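Local coordinates for protein cystathionine beta-lyases/cystathionine gamma-synthases (Corynebacterium glutamicum, PDB 5X5H) that probably catalyses the pyridoxal phosphate-dependent condensation of O-succinyl-L-homoserine with L-cysteine to give L,L-cystathionine and succinate, a step of methionine biosynthesis, at residues A[202-207]-A[331-336]; A[182-187]-A[252-257]; A[303-308]-A[364-369]. All blocks are in the same frame, centred on the assembly; numbering follows the deposited sequence.

How the contacts relate
Following the chain, 182-187 comes first, just after strand 175-179 of the seven-stranded sheet, and 202-207 follows strand 197-201. Contact 2 closes a loop where 252-257 leads into helix 254-273, setting the turn after strand 175-179 against that helix. Contact 1 opens inside that loop but closes only at 331-336, so the two cross. Contact 3 starts at 303-308, within the loop of contact 1, and closes beyond it at 364-369, pairing strands 305-310 and 362-366; these two cross as well, while contacts 2 and 3 follow in series. Contact 1 thus overlaps both, joining the cofactor-bearing loop of the seven-stranded sheet to a loop of the five-stranded sheet.

Contact 1: residues A[202-207]-A[331-336]. With PLP (pyridoxal-5'-phosphate), chain B.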
loop_
_atom_site.group_PDB
_atom_site.type_symbol
_atom_site.label_atom_id
_atom_site.label_comp_id
_atom_site.label_asym_id
_atom_site.label_seq_id
_atom_site.Cartn_x
_atom_site.Cartn_y
_atom_site.Cartn_z
ATOM N N THR A 202 0.257 0.131 19.300
ATOM C CA THR A 202 0.263 1.243 18.368
ATOM C C THR A 202 -0.963 1.266 17.530
ATOM O O THR A 202 -1.255 2.266 16.833
ATOM C CB THR A 202 1.529 1.233 17.540
ATOM O OG1 THR A 202 1.586 0.044 16.714
ATOM C CG2 THR A 202 2.789 1.243 18.349
ATOM N N THR A 203 -1.787 0.180 17.568
ATOM C CA THR A 203 -3.128 0.144 16.991
ATOM C C THR A 203 -3.979 1.325 17.354
ATOM O O THR A 203 -4.907 1.672 16.615
ATOM C CB THR A 203 -3.780 -1.161 17.501
ATOM O OG1 THR A 203 -2.883 -2.254 17.261
ATOM C CG2 THR A 203 -5.073 -1.429 16.748
ATOM N N LYS A 204 -3.746 1.833 18.547
ATOM C CA LYS A 204 -4.575 2.864 19.156
ATOM C C LYS A 204 -4.052 4.275 18.837
ATOM O O LYS A 204 -4.068 4.613 17.675
ATOM C CB LYS A 204 -4.733 2.548 20.645
ATOM C CG LYS A 204 -5.058 1.166 21.090
ATOM C CD LYS A 204 -6.120 0.563 20.358
ATOM C CE LYS A 204 -6.497 -0.933 20.860
ATOM N NZ LYS A 204 -6.360 -1.487 22.268
ATOM N N TYR A 205 -3.629 5.060 19.794
ATOM C CA TYR A 205 -3.220 6.422 19.549
ATOM C C TYR A 205 -2.022 6.654 18.684
ATOM O O TYR A 205 -1.986 7.685 17.944
ATOM C CB TYR A 205 -3.050 7.227 20.865
ATOM C CG TYR A 205 -4.289 7.483 21.688
ATOM C CD1 TYR A 205 -5.153 8.422 21.300
ATOM C CD2 TYR A 205 -4.588 6.686 22.783
ATOM C CE1 TYR A 205 -6.282 8.699 22.066
ATOM C CE2 TYR A 205 -5.737 6.919 23.505
ATOM C CZ TYR A 205 -6.560 7.911 23.114
ATOM O OH TYR A 205 -7.723 8.195 23.874
ATOM N N ILE A 206 -0.978 5.831 18.815
ATOM C CA ILE A 206 0.241 6.103 18.056
ATOM C C ILE A 206 -0.037 6.090 16.531
ATOM O O ILE A 206 0.269 7.078 15.833
ATOM C CB ILE A 206 1.367 5.179 18.498
ATOM C CG1 ILE A 206 1.876 5.662 19.837
ATOM C CG2 ILE A 206 2.470 5.060 17.460
ATOM C CD1 ILE A 206 2.779 4.637 20.525
ATOM N N GLY A 207 -0.654 5.044 15.991
ATOM C CA GLY A 207 -1.127 5.099 14.614
ATOM C C GLY A 207 -2.181 6.109 14.372
ATOM O O GLY A 207 -2.136 6.842 13.407
ATOM N N GLU A 331 -15.453 -1.796 18.655
ATOM C CA GLU A 331 -14.325 -2.032 19.493
ATOM C C GLU A 331 -13.152 -1.094 19.094
ATOM O O GLU A 331 -13.215 -0.437 18.077
ATOM C CB GLU A 331 -13.909 -3.520 19.541
ATOM C CG GLU A 331 -15.026 -4.409 20.115
ATOM C CD GLU A 331 -14.573 -5.845 20.253
ATOM O OE1 GLU A 331 -14.142 -6.377 19.242
ATOM O OE2 GLU A 331 -14.723 -6.488 21.335
ATOM N N SER A 332 -12.126 -1.059 19.914
ATOM C CA SER A 332 -10.918 -0.234 19.714
ATOM C C SER A 332 -11.126 1.183 20.184
ATOM O O SER A 332 -12.121 1.573 20.766
ATOM C CB SER A 332 -10.374 -0.276 18.300
ATOM O OG SER A 332 -8.898 -0.050 18.356
ATOM N N LEU A 333 -10.053 1.942 20.032
ATOM C CA LEU A 333 -9.914 3.263 20.605
ATOM C C LEU A 333 -8.733 3.972 20.036
ATOM O O LEU A 333 -7.869 3.336 19.364
ATOM C CB LEU A 333 -9.832 3.167 22.170
ATOM C CG LEU A 333 -8.605 2.454 22.675
ATOM C CD1 LEU A 333 -7.550 3.377 23.206
ATOM C CD2 LEU A 333 -8.929 1.357 23.661
ATOM N N GLY A 334 -8.647 5.278 20.294
ATOM C CA GLY A 334 -7.477 6.068 19.973
ATOM C C GLY A 334 -7.369 6.502 18.537
ATOM O O GLY A 334 -6.328 7.125 18.202
ATOM N N GLY A 335 -8.384 6.328 17.777
ATOM C CA GLY A 335 -8.425 6.914 16.437
ATOM C C GLY A 335 -9.034 8.260 16.421
ATOM O O GLY A 335 -9.605 8.770 17.376
ATOM N N VAL A 336 -8.869 8.929 15.267
ATOM C CA VAL A 336 -9.418 10.273 15.069
ATOM C C VAL A 336 -10.928 10.262 15.174
ATOM O O VAL A 336 -11.517 11.281 15.616
ATOM C CB VAL A 336 -8.990 10.904 13.747
ATOM C CG1 VAL A 336 -7.505 11.198 13.732
ATOM C CG2 VAL A 336 -9.400 10.068 12.541
HETATM N N1 PLP B . -3.206 -2.905 25.964
HETATM C C2 PLP B . -4.210 -2.055 25.985
HETATM C C2A PLP B . -4.258 -1.095 27.124
HETATM C C3 PLP B . -5.040 -1.962 24.918
HETATM O O3 PLP B . -6.087 -1.071 24.869
HETATM C C4 PLP B . -4.914 -2.817 23.809
HETATM C C4A PLP B . -5.849 -2.704 22.675
HETATM C C5 PLP B . -3.938 -3.840 23.869
HETATM C C6 PLP B . -3.103 -3.817 24.972
HETATM C C5A PLP B . -3.764 -4.918 22.801
HETATM O O4P PLP B . -3.193 -4.364 21.567
HETATM P P PLP B . -3.569 -4.991 20.161
HETATM O O1P PLP B . -5.075 -4.899 20.011
HETATM O O2P PLP B . -2.751 -4.081 19.265
HETATM O O3P PLP B . -3.048 -6.430 20.133
HETATM O O HOH W 1 -7.824 1.341 16.281
#
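The side chains of Lys204 and Leu333 lie obliquely against each other, Lys204 CD 3.9 Å from Leu333 CG, while Ser332 OG approaches the same CD to 3.5 Å. The lysine chain bends at chi2 (-47°), which lays CG and CD along Leu333 on the way to the cofactor. Lys204 NZ is covalently joined to PLP C4A (1.4 Å), the linkage expected of this family's internal aldimine. Lys204 NZ also makes a weak hydrogen bond to PLP O3, 2.6 Å long but bent to 123° at the hydrogen. Thr203 OG1 donates to PLP O2P at 2.7 Å and also pairs with Gly214 N, linking the phosphate to the loop before strand 215-219. Tyr52 of the second subunit packs on Thr203, Lys204 and Ser332, and its OH is hydrogen-bonded to PLP.

In the next shell, Gly334 CA sits 3.6 Å from the Tyr205 ring centroid, 13° off the normal, a CH-pi contact over the face. Lys204 CA meets Leu333 O in a CA-H...O contact of 3.3 Å. One water bridges the segments, donating to Thr203 O and lying 2.7 Å from Ser332 OG.

Further out, Ile206 rests on helix 241-251, Tyr205 on helix 254-273, and both Tyr205 and Leu333 on strand 305-310.

Contact 2: residues A[182-187]-A[252-257]; sequences FASPYL and KTLAVR
Tyr186 lays one face of its ring over Ala255: Ala255 CA stands 3.9 Å from the ring centroid and 6° off its normal, a CH-pi contact almost exactly central. The methyl group, Ala255 CB, reaches Tyr186 CE1 at 3.6 Å under the same face. With CG anti to the backbone N (chi1 -176°), the ring extends from its short helical turn to the surface of the other helix. There the phenol oxygen, Tyr186 OH, is hydrogen-bonded to Asp259, one turn further along helix 254-273, and Phe10 meets the ring edge-to-face.

Beside this overlap, Leu254 CD2 lies 4.1 Å from Pro185 CD, the side chains at about a right angle, and also comes up against the hydroxyl Ser184 OG at 4.0 Å.

Side-chain bonds also organise each segment internally. Ser184 OG donates to Ala183 O (2.7 Å), meeting a lone pair in the carbonyl plane, and accepts from Tyr186 N at 3.1 Å, which makes an ST turn where the helical turn begins. In the other segment Arg257 NE donates to Thr253 OG1 (3.0 Å, 154°) within the guanidinium plane, and Leu254 CA lies 3.4 Å above one face of that group, toward its rim. Arg257 NH1 goes on to Tyr205 O, and NH2 to Gly250 O.

The arrangement is a helix-to-helix packing of the PLP-enzyme fold: the short, weakly bonded helical turn at 184-187, following strand 175-179 and preceded by Phe182, which touches the cofactor, rests on the first turn of helix 254-273.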
loop_
_atom_site.group_PDB
_atom_site.type_symbol
_atom_site.label_atom_id
_atom_site.label_comp_id
_atom_site.label_asym_id
_atom_site.label_seq_id
_atom_site.Cartn_x
_atom_site.Cartn_y
_atom_site.Cartn_z
ATOM N N PHE A 182 -2.954 3.878 26.651
ATOM C CA PHE A 182 -3.985 4.940 26.801
ATOM C C PHE A 182 -3.405 6.306 26.958
ATOM O O PHE A 182 -3.911 7.254 26.281
ATOM C CB PHE A 182 -4.849 4.611 28.014
ATOM C CG PHE A 182 -5.967 3.742 27.747
ATOM C CD1 PHE A 182 -5.947 2.648 26.842
ATOM C CD2 PHE A 182 -7.141 3.874 28.525
ATOM C CE1 PHE A 182 -7.079 1.873 26.614
ATOM C CE2 PHE A 182 -8.236 3.090 28.315
ATOM C CZ PHE A 182 -8.253 2.104 27.372
ATOM N N ALA A 183 -2.289 6.448 27.683
ATOM C CA ALA A 183 -1.740 7.820 27.842
ATOM C C ALA A 183 -0.975 8.282 26.620
ATOM O O ALA A 183 -1.045 9.470 26.261
ATOM C CB ALA A 183 -0.766 7.844 28.991
ATOM N N SER A 184 -0.315 7.344 25.967
ATOM C CA SER A 184 0.652 7.611 24.873
ATOM C C SER A 184 1.882 8.228 25.422
ATOM O O SER A 184 1.871 8.866 26.492
ATOM C CB SER A 184 0.034 8.398 23.723
ATOM O OG SER A 184 0.216 9.811 23.920
ATOM N N PRO A 185 2.948 8.250 24.620
ATOM C CA PRO A 185 4.130 8.905 25.080
ATOM C C PRO A 185 4.025 10.418 25.219
ATOM O O PRO A 185 4.787 11.054 25.933
ATOM C CB PRO A 185 5.201 8.555 24.009
ATOM C CG PRO A 185 4.668 7.382 23.271
ATOM C CD PRO A 185 3.156 7.566 23.327
ATOM N N TYR A 186 3.031 11.037 24.575
ATOM C CA TYR A 186 2.808 12.481 24.658
ATOM C C TYR A 186 2.348 12.902 26.043
ATOM O O TYR A 186 2.641 13.989 26.507
ATOM C CB TYR A 186 1.762 12.901 23.649
ATOM C CG TYR A 186 1.520 14.393 23.598
ATOM C CD1 TYR A 186 2.591 15.242 23.310
ATOM C CD2 TYR A 186 0.294 14.941 23.810
ATOM C CE1 TYR A 186 2.383 16.624 23.208
ATOM C CE2 TYR A 186 0.087 16.287 23.738
ATOM C CZ TYR A 186 1.122 17.091 23.377
ATOM O OH TYR A 186 0.874 18.503 23.309
ATOM N N LEU A 187 1.630 12.001 26.740
ATOM C CA LEU A 187 1.069 12.358 28.088
ATOM C C LEU A 187 1.853 11.774 29.212
ATOM O O LEU A 187 1.776 12.307 30.354
ATOM C CB LEU A 187 -0.393 11.965 28.185
ATOM C CG LEU A 187 -1.302 12.587 27.093
ATOM C CD1 LEU A 187 -2.754 12.146 27.396
ATOM C CD2 LEU A 187 -1.183 14.082 27.039
ATOM N N LYS A 252 3.250 11.108 13.284
ATOM C CA LYS A 252 3.662 12.492 13.020
ATOM C C LYS A 252 2.682 13.538 13.506
ATOM O O LYS A 252 3.036 14.716 13.674
ATOM C CB LYS A 252 3.992 12.662 11.528
ATOM C CG LYS A 252 5.147 11.809 11.057
ATOM C CD LYS A 252 5.430 12.032 9.567
ATOM C CE LYS A 252 6.580 11.117 9.180
ATOM N NZ LYS A 252 6.957 11.363 7.702
ATOM N N THR A 253 1.411 13.165 13.725
ATOM C CA THR A 253 0.371 14.077 14.233
ATOM C C THR A 253 -0.079 13.730 15.678
ATOM O O THR A 253 -1.074 14.282 16.111
ATOM C CB THR A 253 -0.865 14.104 13.315
ATOM O OG1 THR A 253 -1.423 12.795 13.103
ATOM C CG2 THR A 253 -0.502 14.733 11.997
ATOM N N LEU A 254 0.671 12.907 16.395
ATOM C CA LEU A 254 0.234 12.510 17.745
ATOM C C LEU A 254 -0.007 13.688 18.670
ATOM O O LEU A 254 -1.071 13.751 19.310
ATOM C CB LEU A 254 1.182 11.492 18.347
ATOM C CG LEU A 254 0.827 11.054 19.793
ATOM C CD1 LEU A 254 -0.527 10.376 19.897
ATOM C CD2 LEU A 254 1.888 10.108 20.323
ATOM N N ALA A 255 0.936 14.603 18.722
ATOM C CA ALA A 255 0.728 15.734 19.647
ATOM C C ALA A 255 -0.479 16.504 19.311
ATOM O O ALA A 255 -1.304 16.884 20.172
ATOM C CB ALA A 255 1.912 16.660 19.669
ATOM N N VAL A 256 -0.716 16.894 18.040
ATOM C CA VAL A 256 -1.868 17.710 17.654
ATOM C C VAL A 256 -3.181 16.945 17.821
ATOM O O VAL A 256 -4.201 17.502 18.162
ATOM C CB VAL A 256 -1.769 18.430 16.279
ATOM C CG1 VAL A 256 -0.607 19.452 16.362
ATOM C CG2 VAL A 256 -1.591 17.447 15.150
ATOM N N ARG A 257 -3.151 15.627 17.540
ATOM C CA ARG A 257 -4.315 14.819 17.794
ATOM C C ARG A 257 -4.605 14.772 19.282
ATOM O O ARG A 257 -5.770 15.001 19.657
ATOM C CB ARG A 257 -4.150 13.419 17.213
ATOM C CG ARG A 257 -4.212 13.386 15.676
ATOM C CD ARG A 257 -4.120 11.961 15.110
ATOM N NE ARG A 257 -2.820 11.326 15.248
ATOM C CZ ARG A 257 -2.437 10.418 16.092
ATOM N NH1 ARG A 257 -3.282 9.971 17.032
ATOM N NH2 ARG A 257 -1.228 9.908 16.054
#

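Contact 3: residues A[303-308]-A[364-369]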
loop_
_atom_site.group_PDB
_atom_site.type_symbol
_atom_site.label_atom_id
_atom_site.label_comp_id
_atom_site.label_asym_id
_atom_site.label_seq_id
_atom_site.Cartn_x
_atom_site.Cartn_y
_atom_site.Cartn_z
ATOM N N GLY A 303 -6.123 12.612 29.045
ATOM C CA GLY A 303 -6.403 11.643 28.038
ATOM C C GLY A 303 -7.716 11.843 27.302
ATOM O O GLY A 303 -8.552 12.733 27.552
ATOM N N GLY A 304 -7.920 11.018 26.306
ATOM C CA GLY A 304 -9.097 11.019 25.499
ATOM C C GLY A 304 -10.214 10.032 25.803
ATOM O O GLY A 304 -11.236 10.017 25.111
ATOM N N MET A 305 -9.986 9.191 26.788
ATOM C CA MET A 305 -10.925 8.110 27.130
ATOM C C MET A 305 -11.786 8.556 28.292
ATOM O O MET A 305 -11.349 9.213 29.211
ATOM C CB MET A 305 -10.159 6.889 27.520
ATOM C CG MET A 305 -9.316 6.266 26.401
ATOM S SD MET A 305 -10.119 5.840 24.909
ATOM C CE MET A 305 -11.272 4.611 25.540
ATOM N N ILE A 306 -13.051 8.193 28.208
ATOM C CA ILE A 306 -14.008 8.422 29.374
ATOM C C ILE A 306 -14.806 7.127 29.484
ATOM O O ILE A 306 -15.315 6.588 28.495
ATOM C CB ILE A 306 -14.984 9.498 29.000
ATOM C CG1 ILE A 306 -14.292 10.826 28.669
ATOM C CG2 ILE A 306 -16.010 9.713 30.157
ATOM C CD1 ILE A 306 -15.206 11.907 28.155
ATOM N N SER A 307 -15.032 6.671 30.701
ATOM C CA SER A 307 -16.032 5.648 30.954
ATOM C C SER A 307 -17.153 6.194 31.811
ATOM O O SER A 307 -16.921 7.139 32.550
ATOM C CB SER A 307 -15.419 4.397 31.562
ATOM O OG SER A 307 -14.674 3.683 30.522
ATOM N N VAL A 308 -18.291 5.632 31.633
ATOM C CA VAL A 308 -19.550 6.189 32.221
ATOM C C VAL A 308 -20.322 4.995 32.747
ATOM O O VAL A 308 -20.545 4.058 32.030
ATOM C CB VAL A 308 -20.329 6.880 31.163
ATOM C CG1 VAL A 308 -21.563 7.574 31.755
ATOM C CG2 VAL A 308 -19.476 7.915 30.405
ATOM N N ARG A 364 -17.628 2.548 27.648
ATOM C CA ARG A 364 -16.305 3.132 27.463
ATOM C C ARG A 364 -16.366 3.920 26.168
ATOM O O ARG A 364 -16.847 3.437 25.127
ATOM C CB ARG A 364 -15.247 2.086 27.357
ATOM C CG ARG A 364 -13.810 2.595 27.238
ATOM C CD ARG A 364 -12.795 1.532 26.872
ATOM N NE ARG A 364 -12.882 1.283 25.458
ATOM C CZ ARG A 364 -12.331 0.238 24.875
ATOM N NH1 ARG A 364 -11.569 -0.567 25.525
ATOM N NH2 ARG A 364 -12.412 0.087 23.615
ATOM N N ILE A 365 -15.933 5.195 26.274
ATOM C CA ILE A 365 -15.974 6.090 25.125
ATOM C C ILE A 365 -14.596 6.562 24.792
ATOM O O ILE A 365 -13.834 7.024 25.638
ATOM C CB ILE A 365 -16.840 7.351 25.366
ATOM C CG1 ILE A 365 -18.242 6.913 25.934
ATOM C CG2 ILE A 365 -17.015 8.129 24.114
ATOM C CD1 ILE A 365 -19.045 8.148 26.378
ATOM N N SER A 366 -14.218 6.369 23.494
ATOM C CA SER A 366 -12.975 6.947 22.916
ATOM C C SER A 366 -13.384 8.240 22.203
ATOM O O SER A 366 -13.975 8.183 21.123
ATOM C CB SER A 366 -12.337 5.924 21.997
ATOM O OG SER A 366 -11.129 6.524 21.418
ATOM N N ILE A 367 -13.082 9.394 22.799
ATOM C CA ILE A 367 -13.450 10.674 22.292
ATOM C C ILE A 367 -12.432 11.014 21.196
ATOM O O ILE A 367 -11.251 11.071 21.530
ATOM C CB ILE A 367 -13.499 11.742 23.377
ATOM C CG1 ILE A 367 -14.581 11.409 24.458
ATOM C CG2 ILE A 367 -13.728 13.133 22.805
ATOM C CD1 ILE A 367 -15.934 11.485 23.956
ATOM N N GLY A 368 -12.941 11.215 19.988
ATOM C CA GLY A 368 -12.087 11.582 18.812
ATOM C C GLY A 368 -11.834 13.042 18.717
ATOM O O GLY A 368 -11.980 13.792 19.704
ATOM N N ILE A 369 -11.503 13.465 17.497
ATOM C CA ILE A 369 -11.126 14.840 17.217
ATOM C C ILE A 369 -12.124 15.591 16.450
ATOM O O ILE A 369 -11.855 16.695 15.895
ATOM C CB ILE A 369 -9.683 15.025 16.649
ATOM C CG1 ILE A 369 -9.582 14.418 15.254
ATOM C CG2 ILE A 369 -8.667 14.413 17.568
ATOM C CD1 ILE A 369 -8.238 14.686 14.589
#
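Ile306 and Ile365 form the central hydrogen-bonded antiparallel pair: Ile306 N donates to Ile365 O at 2.9 Å and 173°, and Ile365 N to Ile306 O at 2.7 Å and 159°. A third backbone bond, Ile367 N to Gly304 O (3.0 Å), continues the ladder past the strand ends. Met305 with Ser366 and Ser307 with Arg364 are the flanking non-hydrogen-bonded pairs.

Apolar contacts occupy the side bearing the isoleucines. Ile306 CD1 meets Ile367 CG1 at 3.8 Å, Val308 CG2 touches Ile365 CD1, and Ile268 and Leu272 of helix 254-273 cover Ile306 and Val308.

On the other face, carrying Met305, Ser307, Arg364 and Ser366, the contacts are mixed. Met305 folds back at chi2 (-55°) and chi3, bringing SD within 3.7 Å of Ser366 CB and CE within 3.7 Å of Arg364 CG. Ser307 OG sits 3.6 Å from Arg364 CG, its hydrogen bond going to Pro155 O.

Arg364 NH1 forms a salt bridge with Glu341 and a hydrogen bond with Asn154; the side chain comes within about 6 Å of the cofactor, nearest atoms. Chemistry thus differs by face: hydrocarbon toward the helix; on the other a thioether, two hydroxyls and a buried guanidinium whose orientation its polar partners should fix.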